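Local coordinates for protein N-deoxyribosyltransferase (Bacillus psychrosaccharolyticus, PDB 6EVS) that probably catalyses the transfer of 2'-deoxyribose from one nucleobase to another, a reaction useful for making modified nucleosides, at residues L60-I63 with K64-D67. Numbering follows the deposited sequence.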
loop_
_atom_site.group_PDB
_atom_site.type_symbol
_atom_site.label_atom_id
_atom_site.label_comp_id
_atom_site.label_asym_id
_atom_site.label_seq_id
_atom_site.Cartn_x
_atom_site.Cartn_y
_atom_site.Cartn_z
ATOM N N LEU A 60 -6.356 -14.511 -3.427
ATOM C CA LEU A 60 -5.813 -13.201 -3.077
ATOM C C LEU A 60 -6.894 -12.276 -2.518
ATOM O O LEU A 60 -6.685 -11.606 -1.499
ATOM C CB LEU A 60 -5.142 -12.576 -4.302
ATOM C CG LEU A 60 -4.302 -11.318 -4.090
ATOM C CD1 LEU A 60 -3.248 -11.546 -2.997
ATOM C CD2 LEU A 60 -3.651 -10.890 -5.399
ATOM N N GLU A 61 -8.067 -12.234 -3.158
ATOM C CA GLU A 61 -9.151 -11.418 -2.619
ATOM C C GLU A 61 -9.505 -11.841 -1.192
ATOM O O GLU A 61 -9.825 -10.989 -0.350
ATOM C CB GLU A 61 -10.384 -11.479 -3.529
ATOM C CG GLU A 61 -11.280 -10.267 -3.391
ATOM C CD GLU A 61 -10.609 -8.985 -3.870
ATOM O OE1 GLU A 61 -11.025 -7.902 -3.430
ATOM O OE2 GLU A 61 -9.658 -9.058 -4.680
ATOM N N HIS A 62 -9.417 -13.144 -0.878
ATOM C CA HIS A 62 -9.758 -13.552 0.477
ATOM C C HIS A 62 -8.624 -13.311 1.471
ATOM O O HIS A 62 -8.887 -13.201 2.673
ATOM C CB HIS A 62 -10.219 -15.006 0.498
ATOM C CG HIS A 62 -11.658 -15.153 0.127
ATOM N ND1 HIS A 62 -12.078 -15.252 -1.183
ATOM C CD2 HIS A 62 -12.781 -15.145 0.882
ATOM C CE1 HIS A 62 -13.395 -15.365 -1.211
ATOM N NE2 HIS A 62 -13.850 -15.289 0.026
ATOM N N ILE A 63 -7.384 -13.189 1.003
ATOM C CA ILE A 63 -6.346 -12.671 1.892
ATOM C C ILE A 63 -6.643 -11.221 2.228
ATOM O O ILE A 63 -6.499 -10.789 3.380
ATOM C CB ILE A 63 -4.948 -12.808 1.259
ATOM C CG1 ILE A 63 -4.626 -14.255 0.893
ATOM C CG2 ILE A 63 -3.886 -12.243 2.203
ATOM C CD1 ILE A 63 -3.237 -14.359 0.283
ATOM N N LYS A 64 -7.072 -10.450 1.225
ATOM C CA LYS A 64 -7.413 -9.043 1.442
ATOM C C LYS A 64 -8.636 -8.891 2.342
ATOM O O LYS A 64 -8.699 -7.959 3.164
ATOM C CB LYS A 64 -7.637 -8.363 0.095
ATOM C CG LYS A 64 -6.351 -8.111 -0.660
ATOM C CD LYS A 64 -6.588 -7.987 -2.153
ATOM C CE LYS A 64 -5.276 -7.698 -2.865
ATOM N NZ LYS A 64 -5.453 -7.325 -4.295
ATOM N N TRP A 65 -9.617 -9.794 2.197
ATOM C CA TRP A 65 -10.827 -9.780 3.022
ATOM C C TRP A 65 -10.547 -10.155 4.482
ATOM O O TRP A 65 -11.261 -9.702 5.386
ATOM C CB TRP A 65 -11.841 -10.730 2.383
ATOM C CG TRP A 65 -12.902 -11.408 3.234
ATOM C CD1 TRP A 65 -14.212 -11.017 3.382
ATOM C CD2 TRP A 65 -12.761 -12.631 3.992
ATOM N NE1 TRP A 65 -14.885 -11.915 4.184
ATOM C CE2 TRP A 65 -14.019 -12.909 4.577
ATOM C CE3 TRP A 65 -11.698 -13.524 4.219
ATOM C CZ2 TRP A 65 -14.237 -14.031 5.404
ATOM C CZ3 TRP A 65 -11.915 -14.646 5.047
ATOM C CH2 TRP A 65 -13.172 -14.881 5.630
ATOM N N ALA A 66 -9.525 -10.974 4.723
ATOM C CA ALA A 66 -9.246 -11.514 6.047
ATOM C C ALA A 66 -8.682 -10.441 6.985
ATOM O O ALA A 66 -8.007 -9.506 6.549
ATOM C CB ALA A 66 -8.227 -12.650 5.944
ATOM N N ASP A 67 -8.961 -10.602 8.291
ATOM C CA ASP A 67 -8.285 -9.836 9.343
ATOM C C ASP A 67 -6.889 -10.367 9.624
ATOM O O ASP A 67 -5.969 -9.594 9.931
ATOM C CB ASP A 67 -9.097 -9.886 10.638
ATOM C CG ASP A 67 -10.481 -9.268 10.477
ATOM O OD1 ASP A 67 -11.483 -9.921 10.892
ATOM O OD2 ASP A 67 -10.547 -8.158 9.872
#
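The C-terminal end of helix 49-65, which leads through the short A66-D67 link into strand 68-72 of the parallel sheet of this alpha/beta fold, carries an edge-to-face pair of H62 and W65. The imidazole turns the edge at CD2 toward the benzo ring of the indole, the planes inclined at 63°; CD2 stands 3.9 Å from W65 CE3, above one face and displaced toward its rim. W65 CG lies anti to the backbone N (chi1 153°), which lays the indole across the flank of the helix, beside H62, and the carbonyl O of H62 meets the same ring in its plane, 3.2 Å from W65 CE3. H62 is held at both nitrogens: ND1 bonds to the O of N58 one turn earlier, NE2 to the O of T131 of a second subunit, so the rotation of the imidazole is fixed between its own helix and the subunit interface. W65 NE1 reaches A130 O of that subunit by a weak bond, and K3 makes a cation-pi contact with the indole. K64 runs backward along the helix. With CG beside its backbone N (chi1 -74°) and the chain extended beyond, its methylene groups cross L60, CE coming 3.9 Å from L60 CG. E61, bent at chi2, brings OE2 to 4.6 Å from K64 NZ, too far for a salt bridge, though the opposite charges probably still attract. The i to i+4 bonding continues through W65: K64 N bonds to L60 O at 3.0 Å and W65 N to E61 O. A66 then leaves helical backbone angles, and its N divides itself between two weak bonds, 3.1 Å to H62 O and 3.3 Å to I63 O, while A66 CB sits 3.4 Å from that same H62 O.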